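Local coordinates for protein lipase (Rhizopus chinensis, PDB 6A0W) that probably hydrolyses ester bonds of lipids such as triacylglycerols, as a fungal class 3 lipase of the alpha/beta-hydrolase fold, at residues G132-H136 with V207-F212; V166-S172 with N196-V202. All blocks are in the same frame, centred on the assembly; numbering follows the deposited sequence.

Interaction 1. Residues G132-H136 with V207-F212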
ATOM      1  N   GLY A 132      15.437   5.435 -17.227  1.00 37.10           N
ATOM      2  CA  GLY A 132      15.005   4.091 -17.593  1.00 34.93           C
ATOM      3  C   GLY A 132      13.825   3.574 -16.756  1.00 36.11           C
ATOM      4  O   GLY A 132      13.199   2.587 -17.122  1.00 36.53           O
ATOM      5  N   ALA A 133      13.574   4.196 -15.603  1.00 36.44           N
ATOM      6  CA  ALA A 133      12.494   3.730 -14.705  1.00 41.41           C
ATOM      7  C   ALA A 133      11.203   4.379 -15.142  1.00 34.91           C
ATOM      8  O   ALA A 133      11.227   5.505 -15.619  1.00 35.98           O
ATOM      9  CB  ALA A 133      12.785   4.081 -13.247  1.00 31.83           C
ATOM     10  N   LYS A 134      10.121   3.610 -15.113  1.00 34.67           N
ATOM     11  CA  LYS A 134       8.808   4.090 -15.540  1.00 41.01           C
ATOM     12  C   LYS A 134       7.767   3.658 -14.504  1.00 42.87           C
ATOM     13  O   LYS A 134       7.897   2.581 -13.902  1.00 40.18           O
ATOM     14  CB  LYS A 134       8.453   3.493 -16.898  1.00 39.96           C
ATOM     15  CG  LYS A 134       9.337   3.910 -18.068  1.00 41.44           C
ATOM     16  CD  LYS A 134       8.969   3.055 -19.271  1.00 45.22           C
ATOM     17  CE  LYS A 134       9.569   3.518 -20.592  1.00 57.50           C
ATOM     18  NZ  LYS A 134      10.803   4.337 -20.442  1.00 60.91           N
ATOM     19  N   VAL A 135       6.804   4.539 -14.253  1.00 37.50           N
ATOM     20  CA  VAL A 135       5.671   4.271 -13.372  1.00 35.92           C
ATOM     21  C   VAL A 135       4.348   4.579 -14.062  1.00 39.25           C
ATOM     22  O   VAL A 135       4.287   5.290 -15.079  1.00 33.16           O
ATOM     23  CB  VAL A 135       5.783   5.068 -12.071  1.00 39.22           C
ATOM     24  CG1 VAL A 135       7.131   4.776 -11.438  1.00 37.88           C
ATOM     25  CG2 VAL A 135       5.675   6.546 -12.329  1.00 49.75           C
ATOM     26  N   HIS A 136       3.323   3.883 -13.614  1.00 29.21           N
ATOM     27  CA  HIS A 136       1.967   4.036 -14.134  1.00 35.16           C
ATOM     28  C   HIS A 136       1.603   5.508 -14.215  1.00 32.66           C
ATOM     29  O   HIS A 136       1.812   6.240 -13.248  1.00 30.33           O
ATOM     30  CB  HIS A 136       1.024   3.341 -13.159  1.00 32.62           C
ATOM     31  CG  HIS A 136      -0.411   3.416 -13.544  1.00 33.99           C
ATOM     32  ND1 HIS A 136      -1.229   4.453 -13.146  1.00 31.13           N
ATOM     33  CD2 HIS A 136      -1.192   2.542 -14.218  1.00 33.12           C
ATOM     34  CE1 HIS A 136      -2.457   4.206 -13.572  1.00 40.84           C
ATOM     35  NE2 HIS A 136      -2.469   3.034 -14.185  1.00 30.48           N
ATOM     36  N   VAL A 207       3.271  -0.873  -9.588  1.00 28.39           N
ATOM     37  CA  VAL A 207       3.426   0.556  -9.718  1.00 29.07           C
ATOM     38  C   VAL A 207       4.344   1.011 -10.854  1.00 34.16           C
ATOM     39  O   VAL A 207       4.050   2.015 -11.519  1.00 31.32           O
ATOM     40  CB  VAL A 207       3.925   1.151  -8.406  1.00 31.67           C
ATOM     41  CG1 VAL A 207       4.245   2.624  -8.583  1.00 31.59           C
ATOM     42  CG2 VAL A 207       2.885   0.929  -7.317  1.00 32.57           C
ATOM     43  N   GLY A 208       5.437   0.285 -11.098  1.00 33.37           N
ATOM     44  CA  GLY A 208       6.365   0.648 -12.158  1.00 28.95           C
ATOM     45  C   GLY A 208       6.991  -0.526 -12.873  1.00 30.30           C
ATOM     46  O   GLY A 208       6.671  -1.658 -12.564  1.00 30.43           O
ATOM     47  N   ASN A 209       7.973  -0.244 -13.736  1.00 29.64           N
ATOM     48  CA  ASN A 209       8.670  -1.274 -14.519  1.00 34.36           C
ATOM     49  C   ASN A 209       9.846  -1.932 -13.787  1.00 32.94           C
ATOM     50  O   ASN A 209      10.124  -1.632 -12.612  1.00 30.87           O
ATOM     51  CB  ASN A 209       9.134  -0.728 -15.887  1.00 36.77           C
ATOM     52  CG  ASN A 209      10.285   0.265 -15.787  1.00 34.62           C
ATOM     53  OD1 ASN A 209      10.559   0.867 -14.738  1.00 35.01           O
ATOM     54  ND2 ASN A 209      10.912   0.515 -16.923  1.00 39.38           N
ATOM     55  N   ASN A 210      10.514  -2.860 -14.471  1.00 36.31           N
ATOM     56  CA  ASN A 210      11.650  -3.581 -13.865  1.00 38.21           C
ATOM     57  C   ASN A 210      12.658  -2.646 -13.229  1.00 33.92           C
ATOM     58  O   ASN A 210      12.954  -2.731 -12.023  1.00 32.56           O
ATOM     59  CB  ASN A 210      12.360  -4.459 -14.880  1.00 36.92           C
ATOM     60  CG  ASN A 210      11.522  -5.624 -15.288  1.00 37.04           C
ATOM     61  OD1 ASN A 210      10.304  -5.544 -15.248  1.00 43.10           O
ATOM     62  ND2 ASN A 210      12.154  -6.734 -15.615  1.00 40.18           N
ATOM     63  N   ALA A 211      13.042  -1.621 -13.979  1.00 33.27           N
ATOM     64  CA  ALA A 211      14.075  -0.711 -13.494  1.00 32.78           C
ATOM     65  C   ALA A 211      13.624   0.103 -12.270  1.00 31.13           C
ATOM     66  O   ALA A 211      14.426   0.420 -11.381  1.00 30.09           O
ATOM     67  CB  ALA A 211      14.550   0.204 -14.637  1.00 32.38           C
ATOM     68  N   PHE A 212      12.334   0.441 -12.232  1.00 28.30           N
ATOM     69  CA  PHE A 212      11.772   1.122 -11.082  1.00 30.89           C
ATOM     70  C   PHE A 212      11.863   0.208  -9.842  1.00 25.08           C
ATOM     71  O   PHE A 212      12.264   0.644  -8.774  1.00 28.30           O
ATOM     72  CB  PHE A 212      10.311   1.548 -11.353  1.00 30.51           C
ATOM     73  CG  PHE A 212       9.589   2.051 -10.120  1.00 28.45           C
ATOM     74  CD1 PHE A 212       9.811   3.320  -9.639  1.00 29.28           C
ATOM     75  CD2 PHE A 212       8.654   1.252  -9.481  1.00 31.50           C
ATOM     76  CE1 PHE A 212       9.163   3.784  -8.505  1.00 31.03           C
ATOM     77  CE2 PHE A 212       8.014   1.692  -8.338  1.00 32.22           C
ATOM     78  CZ  PHE A 212       8.234   2.980  -7.882  1.00 33.84           C
TER

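Interaction 2. Residues V166-S172 with N196-V202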
ATOM      1  N   VAL A 166       9.078   7.641  10.402  1.00 29.90           N
ATOM      2  CA  VAL A 166       8.030   7.914   9.459  1.00 29.64           C
ATOM      3  C   VAL A 166       7.555   6.612   8.814  1.00 36.73           C
ATOM      4  O   VAL A 166       8.352   5.844   8.240  1.00 29.78           O
ATOM      5  CB  VAL A 166       8.572   8.874   8.370  1.00 31.68           C
ATOM      6  CG1 VAL A 166       7.562   9.079   7.270  1.00 28.75           C
ATOM      7  CG2 VAL A 166       8.961  10.208   8.996  1.00 33.84           C
ATOM      8  N   ILE A 167       6.247   6.363   8.934  1.00 35.92           N
ATOM      9  CA  ILE A 167       5.594   5.207   8.350  1.00 28.19           C
ATOM     10  C   ILE A 167       4.677   5.705   7.245  1.00 28.25           C
ATOM     11  O   ILE A 167       3.816   6.547   7.480  1.00 30.69           O
ATOM     12  CB  ILE A 167       4.684   4.510   9.404  1.00 30.47           C
ATOM     13  CG1 ILE A 167       5.489   3.904  10.567  1.00 33.56           C
ATOM     14  CG2 ILE A 167       3.821   3.448   8.747  1.00 31.48           C
ATOM     15  CD1 ILE A 167       6.310   2.665  10.255  1.00 32.51           C
ATOM     16  N   VAL A 168       4.858   5.215   6.026  1.00 26.06           N
ATOM     17  CA  VAL A 168       3.976   5.602   4.945  1.00 27.45           C
ATOM     18  C   VAL A 168       3.090   4.388   4.607  1.00 31.73           C
ATOM     19  O   VAL A 168       3.622   3.317   4.332  1.00 28.99           O
ATOM     20  CB  VAL A 168       4.751   6.002   3.670  1.00 29.95           C
ATOM     21  CG1 VAL A 168       3.800   6.627   2.676  1.00 34.70           C
ATOM     22  CG2 VAL A 168       5.923   6.939   3.965  1.00 31.60           C
ATOM     23  N   THR A 169       1.767   4.542   4.668  1.00 29.39           N
ATOM     24  CA  THR A 169       0.873   3.390   4.506  1.00 32.38           C
ATOM     25  C   THR A 169      -0.320   3.686   3.597  1.00 30.35           C
ATOM     26  O   THR A 169      -0.728   4.832   3.447  1.00 27.51           O
ATOM     27  CB  THR A 169       0.422   2.811   5.889  1.00 33.23           C
ATOM     28  OG1 THR A 169      -0.289   1.587   5.678  1.00 35.59           O
ATOM     29  CG2 THR A 169      -0.492   3.769   6.626  1.00 33.39           C
ATOM     30  N   GLY A 170      -0.739   2.682   2.833  1.00 27.38           N
ATOM     31  CA  GLY A 170      -1.951   2.777   2.049  1.00 27.63           C
ATOM     32  C   GLY A 170      -2.475   1.430   1.608  1.00 25.05           C
ATOM     33  O   GLY A 170      -1.694   0.478   1.464  1.00 26.31           O
ATOM     34  N   HIS A 171      -3.783   1.404   1.345  1.00 27.11           N
ATOM     35  CA  HIS A 171      -4.500   0.278   0.729  1.00 26.82           C
ATOM     36  C   HIS A 171      -4.672   0.581  -0.738  1.00 27.38           C
ATOM     37  O   HIS A 171      -4.841   1.747  -1.119  1.00 29.35           O
ATOM     38  CB  HIS A 171      -5.855   0.098   1.441  1.00 28.14           C
ATOM     39  CG  HIS A 171      -6.777  -0.881   0.786  1.00 29.97           C
ATOM     40  ND1 HIS A 171      -7.974  -0.499   0.224  1.00 26.86           N
ATOM     41  CD2 HIS A 171      -6.735  -2.234   0.698  1.00 27.04           C
ATOM     42  CE1 HIS A 171      -8.606  -1.574  -0.220  1.00 32.61           C
ATOM     43  NE2 HIS A 171      -7.835  -2.629  -0.019  1.00 25.13           N
ATOM     44  N   SER A 172      -4.607  -0.440  -1.582  1.00 28.94           N
ATOM     45  CA  SER A 172      -5.113  -0.290  -2.937  1.00 27.99           C
ATOM     46  C   SER A 172      -4.331   0.821  -3.661  1.00 30.21           C
ATOM     47  O   SER A 172      -3.108   0.886  -3.531  1.00 27.80           O
ATOM     48  CB  SER A 172      -6.617   0.015  -2.916  1.00 28.35           C
ATOM     49  OG  SER A 172      -7.224  -0.111  -4.207  1.00 26.76           O
ATOM     50  N   ASN A 196      14.854   4.982   9.549  1.00 33.70           N
ATOM     51  CA  ASN A 196      13.727   5.689  10.152  1.00 32.48           C
ATOM     52  C   ASN A 196      12.562   5.932   9.205  1.00 29.37           C
ATOM     53  O   ASN A 196      11.621   6.630   9.572  1.00 30.79           O
ATOM     54  CB  ASN A 196      14.152   6.989  10.853  1.00 33.32           C
ATOM     55  CG  ASN A 196      14.724   8.020   9.892  1.00 37.68           C
ATOM     56  OD1 ASN A 196      15.032   7.705   8.737  1.00 30.26           O
ATOM     57  ND2 ASN A 196      15.014   9.223  10.419  1.00 33.17           N
ATOM     58  N   LEU A 197      12.584   5.271   8.045  1.00 29.50           N
ATOM     59  CA  LEU A 197      11.504   5.364   7.092  1.00 29.37           C
ATOM     60  C   LEU A 197      11.147   3.963   6.607  1.00 27.38           C
ATOM     61  O   LEU A 197      12.027   3.198   6.213  1.00 28.94           O
ATOM     62  CB  LEU A 197      11.924   6.210   5.891  1.00 28.76           C
ATOM     63  CG  LEU A 197      10.998   6.282   4.697  1.00 30.88           C
ATOM     64  CD1 LEU A 197       9.696   6.959   5.115  1.00 35.80           C
ATOM     65  CD2 LEU A 197      11.640   7.067   3.572  1.00 29.71           C
ATOM     66  N   SER A 198       9.850   3.728   6.447  1.00 25.53           N
ATOM     67  CA  SER A 198       9.330   2.403   6.097  1.00 29.99           C
ATOM     68  C   SER A 198       8.014   2.611   5.343  1.00 26.79           C
ATOM     69  O   SER A 198       7.274   3.535   5.651  1.00 27.50           O
ATOM     70  CB  SER A 198       9.039   1.608   7.422  1.00 29.78           C
ATOM     71  OG  SER A 198      10.128   0.769   7.657  1.00 53.36           O
ATOM     72  N   ILE A 199       7.675   1.674   4.467  1.00 26.07           N
ATOM     73  CA  ILE A 199       6.491   1.734   3.648  1.00 26.51           C
ATOM     74  C   ILE A 199       5.703   0.433   3.867  1.00 30.03           C
ATOM     75  O   ILE A 199       6.252  -0.668   3.752  1.00 26.48           O
ATOM     76  CB  ILE A 199       6.837   1.815   2.162  1.00 26.91           C
ATOM     77  CG1 ILE A 199       7.780   3.020   1.861  1.00 29.58           C
ATOM     78  CG2 ILE A 199       5.568   2.022   1.353  1.00 29.10           C
ATOM     79  CD1 ILE A 199       8.465   2.941   0.500  1.00 28.57           C
ATOM     80  N   TYR A 200       4.428   0.570   4.193  1.00 26.64           N
ATOM     81  CA  TYR A 200       3.548  -0.593   4.348  1.00 30.70           C
ATOM     82  C   TYR A 200       2.319  -0.427   3.515  1.00 26.98           C
ATOM     83  O   TYR A 200       1.605   0.588   3.623  1.00 29.49           O
ATOM     84  CB  TYR A 200       3.097  -0.749   5.809  1.00 29.99           C
ATOM     85  CG  TYR A 200       4.207  -1.198   6.740  1.00 28.24           C
ATOM     86  CD1 TYR A 200       5.079  -0.264   7.293  1.00 27.39           C
ATOM     87  CD2 TYR A 200       4.281  -2.527   7.194  1.00 26.29           C
ATOM     88  CE1 TYR A 200       6.132  -0.659   8.094  1.00 29.20           C
ATOM     89  CE2 TYR A 200       5.286  -2.915   8.072  1.00 25.96           C
ATOM     90  CZ  TYR A 200       6.187  -1.979   8.540  1.00 28.44           C
ATOM     91  OH  TYR A 200       7.179  -2.296   9.427  1.00 32.80           O
ATOM     92  N   THR A 201       1.973  -1.504   2.825  1.00 24.22           N
ATOM     93  CA  THR A 201       0.787  -1.495   1.999  1.00 26.26           C
ATOM     94  C   THR A 201      -0.055  -2.795   2.151  1.00 26.26           C
ATOM     95  O   THR A 201       0.485  -3.873   2.476  1.00 26.81           O
ATOM     96  CB  THR A 201       1.133  -1.309   0.500  1.00 26.08           C
ATOM     97  OG1 THR A 201       1.874  -2.423   0.008  1.00 25.58           O
ATOM     98  CG2 THR A 201       1.910  -0.012   0.241  1.00 30.81           C
ATOM     99  N   VAL A 202      -1.333  -2.672   1.785  1.00 25.38           N
ATOM    100  CA  VAL A 202      -2.293  -3.771   1.697  1.00 27.86           C
ATOM    101  C   VAL A 202      -3.005  -3.661   0.362  1.00 30.10           C
ATOM    102  O   VAL A 202      -3.483  -2.573   0.010  1.00 27.63           O
ATOM    103  CB  VAL A 202      -3.286  -3.810   2.893  1.00 28.43           C
ATOM    104  CG1 VAL A 202      -2.573  -4.355   4.129  1.00 28.05           C
ATOM    105  CG2 VAL A 202      -3.866  -2.439   3.209  1.00 29.72           C
TER

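Interaction 1. Residues G132-H136 with V207-F212
Asn209 grips the backbone of 132-136 with both arms of its side-chain amide. ND2 donates to Gly132 O at 3.1 Å, in the plane of both the amide and the acceptor carbonyl and almost straight (176° at the hydrogen). Lys134 N donates to Asn209 OD1 at 2.8 Å, but from above the plane of that carbonyl. A second donor, Phe212 N, approaches OD1 from the opposite face at 3.1 Å; this is the capping bond of helix 210-218, with Asn209 at the N-cap. A chi1 of 71° tucks CG between the backbone N and the carbonyl carbon, which brings the amide to both the strand and the first turn. Three bonds thus fix its rotation.

Backbone bonds continue the same line. Asn209 N donates to Lys134 O at 2.8 Å, and His136 N to Val207 O at 2.9 Å. The two flank a single bridge between Val135 and Gly208, whose CA atoms stand 3.9 Å apart; Gly208, with no side chain, lets the backbones come this close, its CA lying against Lys134 O. The arrangement is an N-capped helix start docked on strand 134-136; the other edge of that strand pairs with strand 124-126.

Apolar contacts lie beside these bonds. Val135 CG1 rests over one face of the Phe212 ring, 3.8 Å from its centroid, a CH-pi contact displaced toward the rim. Ala133 CB meets Phe212 CB at 4.0 Å. Tyr127 meets the same phenyl ring edge-to-face, and Leu179 of helix 173-188 also touches Phe212.

Interaction 2. Residues V166-S172 with N196-V202
Val166 to His171 pair with Leu197 to Val202 one for one, as neighbouring parallel strands whose axes come within 4.8 Å and diverge by 15°. Seven backbone hydrogen bonds zip them together, from Val166 N to Asn196 O (2.9 Å) at one end to Ser172 N to Val202 O (2.9 Å) at the other.

The close side-chain packing on one face centres on Leu197. Its CD1 lies 3.7 Å from Val166 CG1 and 3.9 Å from Val168 CG2, bridging the two valines. With CG anti to the backbone N (chi1 172°), CD1 reaches across to the partner strand. On the other face, Ile167 CD1 approaches the Tyr200 ring obliquely, 4.0 Å from CE1. Further along, His171 and Val202 cross at about a right angle, with Val202 CG2 3.7 Å from His171 CB.

Looser packing is limited to the side chains of Asn196 and Ser198, both partly exposed to solvent, for the backbone there is still firmly bonded. Ser198 CB comes no closer than 4.1 Å to Ile167 CD1, and the Asn196 amide bonds to backbone atoms of Arg191 and Ser193.

The strand runs into Ser172 with phi at 61°, the strained turn of a probable nucleophile elbow (Gly170, Ser172, Gly174); Ser172 OG is hydrogen-bonded to His284 NE2. Strand 165-171, helix 173-188 and strand 197-202 form a beta-alpha-beta crossover. Strands 102-108 and 223-228 extend the sheet on its two sides, while helix 38-53 packs on the face carrying Ile167, Thr169, Tyr200 and Val202.

In the fold
Interaction 1 closes a chain loop that contains all of interaction 2, and helix 210-218 is the next secondary-structure element after strand 197-202. The centres lie 19 Å apart and the nearest atoms about 7 Å, so the two do not touch. Interaction 2 sits near the middle of the molecule, about 6 Å from its centre, and carries Ser172 of the probable Ser172-His284-Asp231 triad. Interaction 1 is about 16 Å from that centre, with neither of its segments part of the main sheet. Helix 173-188 links the two: it follows Ser172 at the end of strand 165-171, and its Ala176 and Leu179 meet Val207.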